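Local coordinates for protein L-threonine 3-dehydrogenase (Clostridioides difficile, PDB 7OL1) that probably catalyses the NAD-dependent oxidation of L-threonine at its hydroxyl-bearing carbon, at residues A[234-237]-A[238-241]; A[38-41]-A[42-46]. One frame throughout, in Å; residues are numbered along the deposited sequence.

Contact 1: residues A[234-237]-A[238-241]; sequences MYMP and DALQ
Y235 and D238 meet through the backbone where strand 232-235 runs straight into helix 236-248. Y235 sits at the N-cap, and its carbonyl O faces two amides of the first turn: D238 N at 2.7 Å, strongly bent, and A239 N at 3.4 Å, so both bonds are weak. From the next residue on, the bonding is regular. L240 N donates to M236 O at 2.9 Å, and Q241 N to P237 O at 3.1 Å.

Across the turn, the apolar contacts are made chiefly by the two methionines. M234 runs extended to SD, with CG anti to the backbone N (chi1 -171°), and bends at chi3. It slants across D238, its CG 3.6 Å from D238 CB, and its SD lies beside the A239 backbone, 3.5 Å from A239 N and 3.9 Å from A239 CB. M236 bends at chi2 (58°), which brings its SD to 3.7 Å from L240 CD2, one turn further along. P237 CD rests over one face of the Y235 ring, near its rim.

Polar ends look elsewhere. D238 OD1 accepts the backbone NH of S318, Y235 OH bonds to D327, and Q241 OE1 takes K41 NZ.

M234 bonds through its backbone to G192 and I194, and M236 to I194, tying the junction to strand 184-194. The whole is a strand-to-helix junction with proline in the first turn, set in the Rossmann-type domain of the extended short-chain dehydrogenases.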
loop_
_atom_site.group_PDB
_atom_site.type_symbol
_atom_site.label_atom_id
_atom_site.label_comp_id
_atom_site.label_asym_id
_atom_site.label_seq_id
_atom_site.Cartn_x
_atom_site.Cartn_y
_atom_site.Cartn_z
ATOM N N MET A 234 16.128 -16.303 10.415
ATOM C CA MET A 234 17.049 -16.798 9.373
ATOM C C MET A 234 18.471 -16.306 9.719
ATOM O O MET A 234 18.616 -15.190 10.268
ATOM C CB MET A 234 16.556 -16.308 8.007
ATOM C CG MET A 234 17.305 -16.936 6.851
ATOM S SD MET A 234 16.687 -16.568 5.180
ATOM C CE MET A 234 14.923 -16.711 5.435
ATOM N N TYR A 235 19.483 -17.149 9.520
ATOM C CA TYR A 235 20.903 -16.786 9.758
ATOM C C TYR A 235 21.407 -16.004 8.551
ATOM O O TYR A 235 21.193 -16.467 7.383
ATOM C CB TYR A 235 21.779 -18.033 9.913
ATOM C CG TYR A 235 23.115 -17.866 10.604
ATOM C CD1 TYR A 235 23.300 -16.920 11.597
ATOM C CD2 TYR A 235 24.182 -18.702 10.305
ATOM C CE1 TYR A 235 24.500 -16.804 12.273
ATOM C CE2 TYR A 235 25.394 -18.594 10.965
ATOM C CZ TYR A 235 25.549 -17.647 11.963
ATOM O OH TYR A 235 26.716 -17.523 12.656
ATOM N N MET A 236 22.145 -14.923 8.811
ATOM C CA MET A 236 22.464 -13.936 7.754
ATOM C C MET A 236 22.943 -14.626 6.472
ATOM O O MET A 236 22.468 -14.273 5.395
ATOM C CB MET A 236 23.477 -12.904 8.232
ATOM C CG MET A 236 23.743 -11.860 7.176
ATOM S SD MET A 236 22.257 -10.969 6.625
ATOM C CE MET A 236 21.895 -10.014 8.096
ATOM N N PRO A 237 23.857 -15.627 6.504
ATOM C CA PRO A 237 24.339 -16.251 5.273
ATOM C C PRO A 237 23.212 -16.834 4.418
ATOM O O PRO A 237 23.300 -16.666 3.202
ATOM C CB PRO A 237 25.316 -17.363 5.686
ATOM C CG PRO A 237 25.230 -17.414 7.203
ATOM C CD PRO A 237 24.568 -16.136 7.683
ATOM N N ASP A 238 22.206 -17.472 5.043
ATOM C CA ASP A 238 20.993 -17.990 4.341
ATOM C C ASP A 238 20.304 -16.835 3.573
ATOM O O ASP A 238 20.083 -16.970 2.331
ATOM C CB ASP A 238 20.024 -18.648 5.328
ATOM C CG ASP A 238 20.453 -20.008 5.867
ATOM O OD1 ASP A 238 21.113 -20.738 5.058
ATOM O OD2 ASP A 238 20.098 -20.331 7.097
ATOM N N ALA A 239 20.011 -15.728 4.275
ATOM C CA ALA A 239 19.320 -14.530 3.745
ATOM C C ALA A 239 20.114 -13.940 2.573
ATOM O O ALA A 239 19.489 -13.623 1.492
ATOM C CB ALA A 239 19.120 -13.521 4.847
ATOM N N LEU A 240 21.429 -13.785 2.746
ATOM C CA LEU A 240 22.256 -13.160 1.690
ATOM C C LEU A 240 22.134 -14.045 0.449
ATOM O O LEU A 240 21.839 -13.486 -0.632
ATOM C CB LEU A 240 23.702 -12.958 2.155
ATOM C CG LEU A 240 23.889 -12.038 3.368
ATOM C CD1 LEU A 240 25.360 -11.900 3.732
ATOM C CD2 LEU A 240 23.303 -10.668 3.125
ATOM N N GLN A 241 22.190 -15.374 0.601
ATOM C CA GLN A 241 22.061 -16.275 -0.584
ATOM C C GLN A 241 20.686 -16.142 -1.262
ATOM O O GLN A 241 20.699 -16.111 -2.531
ATOM C CB GLN A 241 22.314 -17.746 -0.289
ATOM C CG GLN A 241 22.719 -18.486 -1.558
ATOM C CD GLN A 241 24.151 -18.176 -1.913
ATOM O OE1 GLN A 241 25.039 -18.324 -1.078
ATOM N NE2 GLN A 241 24.387 -17.755 -3.147
#

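Contact 2: residues A[38-41]-A[42-46]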
loop_
_atom_site.group_PDB
_atom_site.type_symbol
_atom_site.label_atom_id
_atom_site.label_comp_id
_atom_site.label_asym_id
_atom_site.label_seq_id
_atom_site.Cartn_x
_atom_site.Cartn_y
_atom_site.Cartn_z
ATOM N N LEU A 38 26.291 -8.039 2.811
ATOM C CA LEU A 38 26.017 -8.335 1.377
ATOM C C LEU A 38 27.150 -7.770 0.502
ATOM O O LEU A 38 27.611 -8.518 -0.400
ATOM C CB LEU A 38 24.653 -7.782 0.936
ATOM C CG LEU A 38 24.301 -8.115 -0.515
ATOM C CD1 LEU A 38 23.983 -9.599 -0.659
ATOM C CD2 LEU A 38 23.154 -7.261 -1.042
ATOM N N THR A 39 27.596 -6.520 0.734
ATOM C CA THR A 39 28.516 -5.813 -0.205
ATOM C C THR A 39 29.833 -6.605 -0.227
ATOM O O THR A 39 30.360 -6.875 -1.344
ATOM C CB THR A 39 28.674 -4.310 0.085
ATOM O OG1 THR A 39 29.770 -4.073 0.962
ATOM C CG2 THR A 39 27.451 -3.654 0.687
ATOM N N ILE A 40 30.288 -7.060 0.944
ATOM C CA ILE A 40 31.473 -7.954 1.072
ATOM C C ILE A 40 31.274 -9.242 0.273
ATOM O O ILE A 40 32.192 -9.635 -0.455
ATOM C CB ILE A 40 31.714 -8.280 2.537
ATOM C CG1 ILE A 40 32.243 -7.066 3.298
ATOM C CG2 ILE A 40 32.628 -9.481 2.626
ATOM C CD1 ILE A 40 31.992 -7.156 4.796
ATOM N N LYS A 41 30.131 -9.905 0.427
ATOM C CA LYS A 41 29.865 -11.186 -0.272
ATOM C C LYS A 41 29.944 -10.959 -1.792
ATOM O O LYS A 41 30.662 -11.720 -2.490
ATOM C CB LYS A 41 28.524 -11.776 0.178
ATOM C CG LYS A 41 28.075 -12.957 -0.669
ATOM C CD LYS A 41 26.792 -13.633 -0.242
ATOM C CE LYS A 41 26.215 -14.452 -1.379
ATOM N NZ LYS A 41 26.748 -15.831 -1.422
ATOM N N LEU A 42 29.236 -9.951 -2.299
ATOM C CA LEU A 42 29.094 -9.735 -3.764
ATOM C C LEU A 42 30.430 -9.255 -4.352
ATOM O O LEU A 42 30.712 -9.599 -5.529
ATOM C CB LEU A 42 27.967 -8.731 -4.011
ATOM C CG LEU A 42 26.590 -9.151 -3.499
ATOM C CD1 LEU A 42 25.573 -8.046 -3.724
ATOM C CD2 LEU A 42 26.130 -10.421 -4.183
ATOM N N ARG A 43 31.220 -8.508 -3.568
ATOM C CA ARG A 43 32.611 -8.099 -3.918
ATOM C C ARG A 43 33.447 -9.346 -4.203
ATOM O O ARG A 43 34.007 -9.420 -5.315
ATOM C CB ARG A 43 33.262 -7.287 -2.793
ATOM C CG ARG A 43 32.970 -5.797 -2.885
ATOM C CD ARG A 43 33.316 -4.956 -1.663
ATOM N NE ARG A 43 33.084 -3.567 -2.043
ATOM C CZ ARG A 43 33.202 -2.510 -1.246
ATOM N NH1 ARG A 43 33.555 -2.649 0.019
ATOM N NH2 ARG A 43 32.954 -1.305 -1.735
ATOM N N ASN A 44 33.478 -10.291 -3.249
ATOM C CA ASN A 44 34.215 -11.581 -3.348
ATOM C C ASN A 44 33.758 -12.353 -4.584
ATOM O O ASN A 44 34.624 -12.948 -5.233
ATOM C CB ASN A 44 34.033 -12.474 -2.126
ATOM C CG ASN A 44 34.679 -11.901 -0.881
ATOM O OD1 ASN A 44 35.491 -10.977 -0.943
ATOM N ND2 ASN A 44 34.324 -12.441 0.272
ATOM N N GLU A 45 32.462 -12.312 -4.911
ATOM C CA GLU A 45 31.827 -13.219 -5.905
ATOM C C GLU A 45 31.739 -12.583 -7.291
ATOM O O GLU A 45 31.528 -13.338 -8.266
ATOM C CB GLU A 45 30.421 -13.605 -5.439
ATOM C CG GLU A 45 30.434 -14.531 -4.242
ATOM C CD GLU A 45 29.101 -15.124 -3.818
ATOM O OE1 GLU A 45 28.165 -15.292 -4.668
ATOM O OE2 GLU A 45 29.021 -15.431 -2.632
ATOM N N TYR A 46 31.786 -11.256 -7.391
ATOM C CA TYR A 46 31.484 -10.537 -8.660
ATOM C C TYR A 46 32.564 -9.495 -8.983
ATOM O O TYR A 46 32.495 -8.940 -10.100
ATOM C CB TYR A 46 30.102 -9.884 -8.575
ATOM C CG TYR A 46 28.925 -10.821 -8.633
ATOM C CD1 TYR A 46 28.507 -11.520 -7.513
ATOM C CD2 TYR A 46 28.195 -10.976 -9.802
ATOM C CE1 TYR A 46 27.432 -12.396 -7.564
ATOM C CE2 TYR A 46 27.104 -11.831 -9.865
ATOM C CZ TYR A 46 26.722 -12.541 -8.743
ATOM O OH TYR A 46 25.644 -13.367 -8.814
#
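L38 O to L42 N (2.9 Å), T39 O to R43 N and I40 O to N44 N form successive i to i+4 helical bonds, whereas the fourth, from E45 N to K41 O, is bent and weak.

On the buried side, L42 comes slantwise against L38, its CD1 3.5 Å from L38 CG and close to both L38 methyls. On another flank, K41 NZ and E45 OE2 make a salt bridge of 2.6 Å. The ammonium approaches on the syn side of the carboxylate, 16° out of its plane; K41 runs outstretched as far as CE, and the turn at chi4 (88°) swings NZ toward the glutamate.

R43 lies alongside T39, pointing the same way. Its CG is 3.2 Å from T39 O, and T39 OG1 stands 4.0 Å above the guanidinium plane, near the rim; the guanidinium is held by NH1 bonding to V64 O. N44 likewise runs beside I40.

Helix 33-46 is the crossover of a beta-alpha-beta unit: L42 packs on I27 of strand 25-28 and V51 of strand 51-55, R43 reaches V51 and A53, and L38, K41 and L42 meet helix 236-248.

How the contacts relate
Contacts 1 and 2 lie on two helices packed against each other, with centres about 14 Å apart. They touch directly. Q241 OE1 is 3.0 Å from K41 NZ, probably a hydrogen bond, through which K41, already paired with E45, would join the two helices. Besides this polar link, L240 CD2 packs 3.9 Å from L38 CB and L240 CB lies 4.0 Å from K41 CD. The model is an apoenzyme; in this family the dinucleotide is expected at the turn from strand 25-28 into helix 33-46, and contact 2 lies further along that helix. Contact 1 lies deeper, its centre about 9 Å from the centre of the chain, that of contact 2 about 16 Å.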